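Local coordinates for protein MlnE (Bacillus amyloliquefaciens subsp. plantarum, PDB 5D2E) that probably reduces beta-keto intermediates of macrolactin synthesis with NADPH, as the N-terminal B-type ketoreductase of a much longer modular polyketide synthase protein, at residues I128-A133 against F156-A161; N149-S154 against Q185-A190; K208-K213 against S230-N235. One frame throughout, in Å; residues are numbered along the deposited sequence.

Overall arrangement
All three contacts lie in the Rossmann-like structural half of the ketoreductase, not in the half that holds NADP. Contacts 1 and 2 share helix 141-164; their centres are 11 Å apart, their segments alternate along the chain, and they touch through H130 and S154. Contact 3 follows later in sequence, its centre about 16 Å from that of contact 1 and about 17 Å from that of contact 2. It puts helix 222-233 against the face opposite helix 141-164, where I129 meets W233 of that helix and F131 meets L212 of strand 205-214. Together they illustrate how helices clothe both faces of a parallel sheet.

Contact 1. Residues I128-A133 against F156-A161; sequences IIHFLA and FQMFQA
H130 on strand 127-133 and M158 on helix 141-164 form the nearest backbone pair, their CA atoms 9.6 Å apart, and M158 is the residue of 156-161 that reaches the strand. M158 keeps CG anti to its backbone nitrogen (chi1 178°) and stays extended at chi2, which carries the sulfur to the strand; chi3 (80°) then swings the terminal methyl across to lie over the ring of F159. SD lies 4.1 Å from I128 CG2, the branch methyl, the two side chains lying alongside and heading opposite ways. SD also approaches H130 CD2 at 4.3 Å. In this sulfur-aromatic contact the sulfur stands 5.4 Å from the centroid of the imidazole of H130 and 70° off the ring normal, an oblique approach. M158 CE meanwhile sits 3.6 Å above the ring plane of F159, over its centre, and one residue therefore joins the strand to the helix's own aromatic. The polar end of H130 is engaged separately, with NE2 hydrogen-bonded to the S154 hydroxyl one helical turn before M158; this anchors the imidazole and probably limits its rotation. The buried area is modest, 99 Å², because M158 works almost alone. The arrangement is a worked case of the beta-alpha-beta unit of a Rossmann-like fold, in which strand 127-133 leads into helix 141-164 and then into strand 171-180. I128 and H130 bond through their backbones to strand 171-180 and I129 to strand 60-64, while Y111 of helix 108-120 packs on M158 and F194, L195 and V198 of helix 186-201 pack on F159.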
loop_
_atom_site.group_PDB
_atom_site.type_symbol
_atom_site.label_atom_id
_atom_site.label_comp_id
_atom_site.label_asym_id
_atom_site.label_seq_id
_atom_site.Cartn_x
_atom_site.Cartn_y
_atom_site.Cartn_z
ATOM N N ILE A 128 -6.988 10.481 -19.981
ATOM C CA ILE A 128 -6.050 9.422 -20.132
ATOM C C ILE A 128 -6.640 8.210 -19.461
ATOM O O ILE A 128 -7.112 8.335 -18.331
ATOM C CB ILE A 128 -4.716 9.706 -19.394
ATOM C CG1 ILE A 128 -4.159 11.102 -19.655
ATOM C CG2 ILE A 128 -3.732 8.635 -19.695
ATOM C CD1 ILE A 128 -4.083 11.517 -21.065
ATOM N N ILE A 129 -6.625 7.073 -20.177
ATOM C CA ILE A 129 -7.077 5.794 -19.692
ATOM C C ILE A 129 -5.841 4.877 -19.668
ATOM O O ILE A 129 -5.190 4.636 -20.650
ATOM C CB ILE A 129 -8.195 5.127 -20.488
ATOM C CG1 ILE A 129 -9.398 6.078 -20.692
ATOM C CG2 ILE A 129 -8.545 3.761 -19.879
ATOM C CD1 ILE A 129 -10.082 6.484 -19.466
ATOM N N HIS A 130 -5.514 4.376 -18.466
ATOM C CA HIS A 130 -4.431 3.438 -18.338
ATOM C C HIS A 130 -5.028 2.098 -17.983
ATOM O O HIS A 130 -5.542 1.882 -16.860
ATOM C CB HIS A 130 -3.486 3.907 -17.257
ATOM C CG HIS A 130 -2.228 3.111 -17.179
ATOM N ND1 HIS A 130 -2.145 1.927 -16.480
ATOM C CD2 HIS A 130 -0.979 3.357 -17.652
ATOM C CE1 HIS A 130 -0.926 1.428 -16.589
ATOM N NE2 HIS A 130 -0.183 2.296 -17.262
ATOM N N PHE A 131 -4.993 1.169 -18.933
ATOM C CA PHE A 131 -5.553 -0.144 -18.704
ATOM C C PHE A 131 -4.634 -1.270 -19.184
ATOM O O PHE A 131 -4.924 -1.957 -20.173
ATOM C CB PHE A 131 -6.916 -0.240 -19.433
ATOM C CG PHE A 131 -7.689 -1.561 -19.192
ATOM C CD1 PHE A 131 -7.555 -2.285 -18.045
ATOM C CD2 PHE A 131 -8.577 -2.015 -20.129
ATOM C CE1 PHE A 131 -8.309 -3.455 -17.824
ATOM C CE2 PHE A 131 -9.314 -3.171 -19.928
ATOM C CZ PHE A 131 -9.200 -3.871 -18.760
ATOM N N LEU A 132 -3.580 -1.481 -18.448
ATOM C CA LEU A 132 -2.613 -2.533 -18.667
ATOM C C LEU A 132 -2.681 -3.601 -17.556
ATOM O O LEU A 132 -2.145 -4.695 -17.720
ATOM C CB LEU A 132 -1.217 -1.984 -18.575
ATOM C CG LEU A 132 -0.864 -0.862 -19.536
ATOM C CD1 LEU A 132 0.590 -0.510 -19.374
ATOM C CD2 LEU A 132 -1.210 -1.230 -20.998
ATOM N N ALA A 133 -3.282 -3.239 -16.423
ATOM C CA ALA A 133 -3.214 -4.078 -15.183
ATOM C C ALA A 133 -4.214 -5.213 -15.179
ATOM O O ALA A 133 -5.387 -5.052 -14.723
ATOM C CB ALA A 133 -3.385 -3.223 -13.944
ATOM N N PHE A 156 4.744 5.393 -13.430
ATOM C CA PHE A 156 5.862 6.265 -13.114
ATOM C C PHE A 156 6.482 6.808 -14.409
ATOM O O PHE A 156 6.651 8.036 -14.515
ATOM C CB PHE A 156 6.882 5.511 -12.324
ATOM C CG PHE A 156 8.236 6.115 -12.370
ATOM C CD1 PHE A 156 8.484 7.314 -11.725
ATOM C CD2 PHE A 156 9.237 5.483 -13.041
ATOM C CE1 PHE A 156 9.740 7.888 -11.781
ATOM C CE2 PHE A 156 10.478 6.048 -13.099
ATOM C CZ PHE A 156 10.736 7.237 -12.447
ATOM N N GLN A 157 6.764 5.925 -15.383
ATOM C CA GLN A 157 7.312 6.378 -16.658
ATOM C C GLN A 157 6.362 7.404 -17.329
ATOM O O GLN A 157 6.802 8.451 -17.875
ATOM C CB GLN A 157 7.656 5.255 -17.614
ATOM C CG GLN A 157 8.673 4.207 -17.147
ATOM C CD GLN A 157 10.065 4.739 -16.828
ATOM O OE1 GLN A 157 10.956 4.032 -16.275
ATOM N NE2 GLN A 157 10.293 5.959 -17.241
ATOM N N MET A 158 5.062 7.114 -17.290
ATOM C CA MET A 158 4.094 7.933 -17.961
ATOM C C MET A 158 4.024 9.305 -17.325
ATOM O O MET A 158 4.113 10.306 -18.009
ATOM C CB MET A 158 2.727 7.261 -17.931
ATOM C CG MET A 158 1.644 8.108 -18.596
ATOM S SD MET A 158 -0.038 7.568 -18.157
ATOM C CE MET A 158 -0.151 8.347 -16.528
ATOM N N PHE A 159 3.931 9.377 -15.991
ATOM C CA PHE A 159 3.815 10.685 -15.355
ATOM C C PHE A 159 5.116 11.469 -15.466
ATOM O O PHE A 159 5.095 12.652 -15.737
ATOM C CB PHE A 159 3.459 10.563 -13.894
ATOM C CG PHE A 159 2.056 10.201 -13.648
ATOM C CD1 PHE A 159 1.042 11.050 -14.049
ATOM C CD2 PHE A 159 1.728 9.063 -12.925
ATOM C CE1 PHE A 159 -0.279 10.753 -13.805
ATOM C CE2 PHE A 159 0.403 8.763 -12.674
ATOM C CZ PHE A 159 -0.594 9.593 -13.113
ATOM N N GLN A 160 6.254 10.817 -15.333
ATOM C CA GLN A 160 7.470 11.531 -15.451
ATOM C C GLN A 160 7.641 12.120 -16.866
ATOM O O GLN A 160 8.040 13.270 -17.013
ATOM C CB GLN A 160 8.627 10.673 -15.049
ATOM C CG GLN A 160 9.825 11.482 -14.663
ATOM C CD GLN A 160 10.986 10.615 -14.169
ATOM O OE1 GLN A 160 11.616 9.923 -14.965
ATOM N NE2 GLN A 160 11.330 10.743 -12.873
ATOM N N ALA A 161 7.402 11.302 -17.884
ATOM C CA ALA A 161 7.490 11.745 -19.275
ATOM C C ALA A 161 6.491 12.837 -19.533
ATOM O O ALA A 161 6.839 13.829 -20.221
ATOM C CB ALA A 161 7.240 10.579 -20.231
#

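Contact 2. Residues N149-S154 against Q185-A190; sequences NKSLYS and QPIYNA
S151 lays its CB and OG against one edge of the Y188 ring, joining two neighbouring helices of the Rossmann-like structural half of the ketoreductase. OG lies in the plane of the phenol ring, 3.8 Å from Y188 CD1, and S151 CB is equally close to the same carbon. This is van der Waals packing, for the serine hydroxyl is hydrogen-bonded to the carbonyl of Q147 one turn earlier in its own helix. A chi1 of 54° places OG between the backbone nitrogen and the carbonyl carbon, which points it toward the second helix, where I187 CG2 also rests 3.8 Å from it. Y188 stretches along the flank of helix 141-164 to K150, and the two side chains cross obliquely: K150 CD passes 3.5 Å from Y188 OH, while the rest of the lysine leads away from the contact. Y188 OH is hydrogen-bonded to the carbonyl of A134, outside both segments and just beyond strand 127-133, which probably helps hold the ring in place beside K150. Over these segments the helix axes come within 9.3 Å, with 36° between their N-to-C directions. S151 is the small residue here, facing the bulk of I187 and Y188. Q185 is the N-cap just ahead of helix 186-201, and I187 lies about 11 Å, side chain to side chain, from K384, which binds NADP. On the other helix, residues 149-153 form a wider pi-type turn, marked by a weak bond from S154 N to N149 O of 3.3 Å.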
loop_
_atom_site.group_PDB
_atom_site.type_symbol
_atom_site.label_atom_id
_atom_site.label_comp_id
_atom_site.label_asym_id
_atom_site.label_seq_id
_atom_site.Cartn_x
_atom_site.Cartn_y
_atom_site.Cartn_z
ATOM N N ASN A 149 5.472 -3.914 -13.447
ATOM C CA ASN A 149 5.685 -3.216 -14.748
ATOM C C ASN A 149 4.428 -2.712 -15.436
ATOM O O ASN A 149 4.451 -1.652 -16.048
ATOM C CB ASN A 149 6.512 -4.070 -15.687
ATOM C CG ASN A 149 7.936 -4.086 -15.268
ATOM O OD1 ASN A 149 8.393 -3.205 -14.531
ATOM N ND2 ASN A 149 8.652 -5.100 -15.677
ATOM N N LYS A 150 3.332 -3.451 -15.290
ATOM C CA LYS A 150 2.057 -3.055 -15.844
ATOM C C LYS A 150 1.389 -1.948 -15.088
ATOM O O LYS A 150 0.451 -1.353 -15.600
ATOM C CB LYS A 150 1.138 -4.265 -15.901
ATOM C CG LYS A 150 1.522 -5.326 -16.989
ATOM C CD LYS A 150 0.654 -6.579 -16.758
ATOM C CE LYS A 150 0.416 -7.545 -17.902
ATOM N NZ LYS A 150 1.688 -8.083 -18.404
ATOM N N SER A 151 1.855 -1.624 -13.882
ATOM C CA SER A 151 1.095 -0.746 -13.031
ATOM C C SER A 151 2.014 0.382 -12.537
ATOM O O SER A 151 2.183 1.384 -13.214
ATOM C CB SER A 151 0.425 -1.505 -11.875
ATOM O OG SER A 151 1.344 -2.308 -11.095
ATOM N N LEU A 152 2.667 0.183 -11.405
ATOM C CA LEU A 152 3.553 1.197 -10.803
ATOM C C LEU A 152 4.598 1.741 -11.738
ATOM O O LEU A 152 4.700 2.973 -11.922
ATOM C CB LEU A 152 4.242 0.599 -9.551
ATOM C CG LEU A 152 5.348 1.467 -8.890
ATOM C CD1 LEU A 152 4.705 2.707 -8.288
ATOM C CD2 LEU A 152 6.128 0.600 -7.902
ATOM N N TYR A 153 5.357 0.870 -12.389
ATOM C CA TYR A 153 6.423 1.378 -13.202
ATOM C C TYR A 153 5.948 2.060 -14.502
ATOM O O TYR A 153 6.474 3.100 -14.881
ATOM C CB TYR A 153 7.509 0.351 -13.450
ATOM C CG TYR A 153 8.311 0.007 -12.186
ATOM C CD1 TYR A 153 9.110 0.946 -11.572
ATOM C CD2 TYR A 153 8.277 -1.249 -11.635
ATOM C CE1 TYR A 153 9.840 0.637 -10.400
ATOM C CE2 TYR A 153 8.989 -1.568 -10.469
ATOM C CZ TYR A 153 9.776 -0.640 -9.874
ATOM O OH TYR A 153 10.447 -0.994 -8.743
ATOM N N SER A 154 4.932 1.510 -15.132
ATOM C CA SER A 154 4.408 2.095 -16.343
ATOM C C SER A 154 3.865 3.485 -15.994
ATOM O O SER A 154 4.066 4.473 -16.703
ATOM C CB SER A 154 3.239 1.231 -16.891
ATOM O OG SER A 154 2.623 2.018 -17.943
ATOM N N GLN A 185 -5.861 -8.624 -5.668
ATOM C CA GLN A 185 -4.849 -7.896 -6.450
ATOM C C GLN A 185 -4.111 -6.854 -5.558
ATOM O O GLN A 185 -4.363 -5.641 -5.659
ATOM C CB GLN A 185 -5.510 -7.212 -7.614
ATOM C CG GLN A 185 -6.031 -8.151 -8.700
ATOM C CD GLN A 185 -4.955 -8.745 -9.601
ATOM O OE1 GLN A 185 -3.823 -8.948 -9.201
ATOM N NE2 GLN A 185 -5.357 -9.086 -10.821
ATOM N N PRO A 186 -3.236 -7.333 -4.679
ATOM C CA PRO A 186 -2.540 -6.439 -3.731
ATOM C C PRO A 186 -1.682 -5.413 -4.394
ATOM O O PRO A 186 -1.666 -4.292 -3.949
ATOM C CB PRO A 186 -1.692 -7.369 -2.866
ATOM C CG PRO A 186 -2.062 -8.749 -3.225
ATOM C CD PRO A 186 -2.928 -8.760 -4.450
ATOM N N ILE A 187 -1.042 -5.783 -5.488
ATOM C CA ILE A 187 -0.213 -4.845 -6.246
ATOM C C ILE A 187 -1.083 -3.835 -6.988
ATOM O O ILE A 187 -0.981 -2.590 -6.778
ATOM C CB ILE A 187 0.752 -5.580 -7.168
ATOM C CG1 ILE A 187 1.787 -6.283 -6.346
ATOM C CG2 ILE A 187 1.434 -4.656 -8.150
ATOM C CD1 ILE A 187 2.768 -7.143 -7.119
ATOM N N TYR A 188 -2.050 -4.327 -7.758
ATOM C CA TYR A 188 -2.799 -3.380 -8.539
ATOM C C TYR A 188 -3.646 -2.450 -7.670
ATOM O O TYR A 188 -3.802 -1.277 -7.984
ATOM C CB TYR A 188 -3.662 -4.083 -9.572
ATOM C CG TYR A 188 -2.955 -4.875 -10.603
ATOM C CD1 TYR A 188 -1.726 -4.522 -11.048
ATOM C CD2 TYR A 188 -3.578 -5.954 -11.238
ATOM C CE1 TYR A 188 -1.083 -5.234 -12.050
ATOM C CE2 TYR A 188 -2.961 -6.652 -12.240
ATOM C CZ TYR A 188 -1.720 -6.293 -12.680
ATOM O OH TYR A 188 -1.076 -6.959 -13.721
ATOM N N ASN A 189 -4.171 -2.969 -6.556
ATOM C CA ASN A 189 -4.994 -2.176 -5.631
ATOM C C ASN A 189 -4.145 -1.038 -4.942
ATOM O O ASN A 189 -4.609 0.070 -4.723
ATOM C CB ASN A 189 -5.559 -3.152 -4.570
ATOM C CG ASN A 189 -6.263 -2.440 -3.446
ATOM O OD1 ASN A 189 -5.739 -2.387 -2.329
ATOM N ND2 ASN A 189 -7.384 -1.867 -3.732
ATOM N N ALA A 190 -2.868 -1.309 -4.757
ATOM C CA ALA A 190 -1.949 -0.333 -4.096
ATOM C C ALA A 190 -1.660 0.911 -4.938
ATOM O O ALA A 190 -1.266 1.960 -4.419
ATOM C CB ALA A 190 -0.675 -1.006 -3.637
#

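Contact 3. Residues K208-K213 against S230-N235; sequences KAAELK and SFEWNN
K208 and E232 run alongside one another, head to tail, the lysine reaching from strand 205-214 to the last turn of helix 222-233, and this strand-to-helix pairing packs on one face of the Rossmann-like sheet. The lysine bends at chi3 (-91°), which brings NZ to E232 O. K208 NZ donates to E232 O at 2.7 Å, arriving 45° out of the carbonyl plane and thus not along a lone pair. N235 N approaches that same oxygen from the opposite face, so two donors grip E232 O. The carboxylate lies back along the lysine chain: E232 OE1 is 3.4 Å from K208 CD and 3.4 Å from K208 NZ, the latter a weak hydrogen bond within a salt bridge. The ammonium has a further weak bond, from K208 NZ to N235 OD1 at 3.1 Å, although N235 is poorly ordered. A positive charge beside the E232 carbonyl at a helix C-terminus is probably favourable. Bending at chi2 directs the other carboxylate oxygen toward the sheet, where E232 OE2 lies 4.1 Å from A210 CB. That oxygen is hydrogen-bonded to Y245 OH of the adjacent strand, and a water lies within bonding distance of both E232 OE2 and A209 O. The glutamate therefore links two strands to the helix, through K208 and Y245, and its side chain touches L174. N234, the first residue past the helix, turns its side chain back so that N234 ND2 donates to S230 O at 2.9 Å, with an N-H...O angle of 153°.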
loop_
_atom_site.group_PDB
_atom_site.type_symbol
_atom_site.label_atom_id
_atom_site.label_comp_id
_atom_site.label_asym_id
_atom_site.label_seq_id
_atom_site.Cartn_x
_atom_site.Cartn_y
_atom_site.Cartn_z
ATOM N N LYS A 208 -7.771 8.974 -10.870
ATOM C CA LYS A 208 -8.797 8.058 -10.374
ATOM C C LYS A 208 -8.392 6.647 -10.600
ATOM O O LYS A 208 -7.672 6.372 -11.555
ATOM C CB LYS A 208 -10.111 8.345 -11.080
ATOM C CG LYS A 208 -10.475 9.812 -10.938
ATOM C CD LYS A 208 -11.934 10.168 -11.167
ATOM C CE LYS A 208 -12.255 10.521 -12.608
ATOM N NZ LYS A 208 -13.702 10.875 -12.705
ATOM N N ALA A 209 -8.886 5.725 -9.750
ATOM C CA ALA A 209 -8.542 4.300 -9.855
ATOM C C ALA A 209 -9.817 3.474 -9.794
ATOM O O ALA A 209 -10.738 3.825 -9.063
ATOM C CB ALA A 209 -7.583 3.863 -8.777
ATOM N N ALA A 210 -9.928 2.450 -10.631
ATOM C CA ALA A 210 -11.174 1.679 -10.692
ATOM C C ALA A 210 -10.816 0.175 -10.877
ATOM O O ALA A 210 -10.051 -0.181 -11.764
ATOM C CB ALA A 210 -12.083 2.167 -11.777
ATOM N N GLU A 211 -11.349 -0.647 -9.981
ATOM C CA GLU A 211 -11.229 -2.063 -10.030
ATOM C C GLU A 211 -12.428 -2.579 -10.835
ATOM O O GLU A 211 -13.608 -2.133 -10.660
ATOM C CB GLU A 211 -11.258 -2.656 -8.617
ATOM C CG GLU A 211 -11.248 -4.169 -8.596
ATOM C CD GLU A 211 -11.167 -4.772 -7.192
ATOM O OE1 GLU A 211 -10.523 -4.165 -6.389
ATOM O OE2 GLU A 211 -11.652 -5.869 -6.925
ATOM N N LEU A 212 -12.114 -3.409 -11.790
ATOM C CA LEU A 212 -13.141 -4.028 -12.636
ATOM C C LEU A 212 -13.274 -5.481 -12.185
ATOM O O LEU A 212 -12.520 -6.367 -12.643
ATOM C CB LEU A 212 -12.774 -3.911 -14.127
ATOM C CG LEU A 212 -12.431 -2.502 -14.629
ATOM C CD1 LEU A 212 -11.787 -2.546 -15.991
ATOM C CD2 LEU A 212 -13.649 -1.620 -14.641
ATOM N N LYS A 213 -14.210 -5.730 -11.275
ATOM C CA LYS A 213 -14.332 -7.068 -10.692
ATOM C C LYS A 213 -15.436 -7.891 -11.358
ATOM O O LYS A 213 -16.616 -7.585 -11.211
ATOM C CB LYS A 213 -14.587 -7.013 -9.191
ATOM C CG LYS A 213 -14.555 -8.401 -8.566
ATOM C CD LYS A 213 -14.375 -8.481 -7.085
ATOM C CE LYS A 213 -15.394 -7.740 -6.308
ATOM N NZ LYS A 213 -14.926 -7.812 -4.848
ATOM N N SER A 230 -17.063 5.662 -19.174
ATOM C CA SER A 230 -17.968 6.792 -19.351
ATOM C C SER A 230 -18.564 7.325 -18.053
ATOM O O SER A 230 -18.828 8.516 -17.912
ATOM C CB SER A 230 -19.083 6.411 -20.335
ATOM O OG SER A 230 -18.545 6.188 -21.669
ATOM N N PHE A 231 -18.867 6.414 -17.131
ATOM C CA PHE A 231 -19.408 6.777 -15.866
ATOM C C PHE A 231 -18.377 7.612 -15.109
ATOM O O PHE A 231 -18.698 8.641 -14.499
ATOM C CB PHE A 231 -19.793 5.506 -15.095
ATOM C CG PHE A 231 -20.419 5.778 -13.747
ATOM C CD1 PHE A 231 -21.815 6.012 -13.647
ATOM C CD2 PHE A 231 -19.651 5.753 -12.580
ATOM C CE1 PHE A 231 -22.401 6.239 -12.405
ATOM C CE2 PHE A 231 -20.239 6.022 -11.337
ATOM C CZ PHE A 231 -21.616 6.275 -11.258
ATOM N N GLU A 232 -17.129 7.164 -15.136
ATOM C CA GLU A 232 -16.049 7.913 -14.460
ATOM C C GLU A 232 -15.918 9.314 -15.077
ATOM O O GLU A 232 -15.764 10.341 -14.365
ATOM C CB GLU A 232 -14.712 7.137 -14.563
ATOM C CG GLU A 232 -14.640 5.942 -13.629
ATOM C CD GLU A 232 -14.287 6.348 -12.205
ATOM O OE1 GLU A 232 -13.854 7.507 -12.042
ATOM O OE2 GLU A 232 -14.417 5.516 -11.294
ATOM N N TRP A 233 -15.954 9.367 -16.413
ATOM C CA TRP A 233 -15.823 10.688 -17.080
ATOM C C TRP A 233 -16.883 11.677 -16.685
ATOM O O TRP A 233 -16.676 12.891 -16.747
ATOM C CB TRP A 233 -15.906 10.539 -18.573
ATOM C CG TRP A 233 -14.706 9.978 -19.194
ATOM C CD1 TRP A 233 -13.418 10.030 -18.718
ATOM C CD2 TRP A 233 -14.638 9.346 -20.462
ATOM N NE1 TRP A 233 -12.552 9.435 -19.626
ATOM C CE2 TRP A 233 -13.279 9.007 -20.696
ATOM C CE3 TRP A 233 -15.593 8.982 -21.414
ATOM C CZ2 TRP A 233 -12.861 8.367 -21.858
ATOM C CZ3 TRP A 233 -15.188 8.339 -22.541
ATOM C CH2 TRP A 233 -13.827 8.031 -22.762
ATOM N N ASN A 234 -18.034 11.152 -16.285
ATOM C CA ASN A 234 -19.171 11.976 -15.945
ATOM C C ASN A 234 -19.512 12.085 -14.440
ATOM O O ASN A 234 -20.560 12.609 -14.143
ATOM C CB ASN A 234 -20.368 11.463 -16.768
ATOM C CG ASN A 234 -20.262 11.857 -18.228
ATOM O OD1 ASN A 234 -20.418 13.031 -18.553
ATOM N ND2 ASN A 234 -19.941 10.902 -19.101
ATOM N N ASN A 235 -18.640 11.675 -13.505
ATOM C CA ASN A 235 -18.998 11.662 -12.049
ATOM C C ASN A 235 -18.618 12.890 -11.143
ATOM O O ASN A 235 -17.565 13.512 -11.255
ATOM C CB ASN A 235 -18.513 10.371 -11.383
ATOM C CG ASN A 235 -17.016 10.371 -11.076
ATOM O OD1 ASN A 235 -16.319 11.394 -11.183
ATOM N ND2 ASN A 235 -16.505 9.193 -10.675
HETATM O O HOH W 1 -13.013 5.870 -9.067
#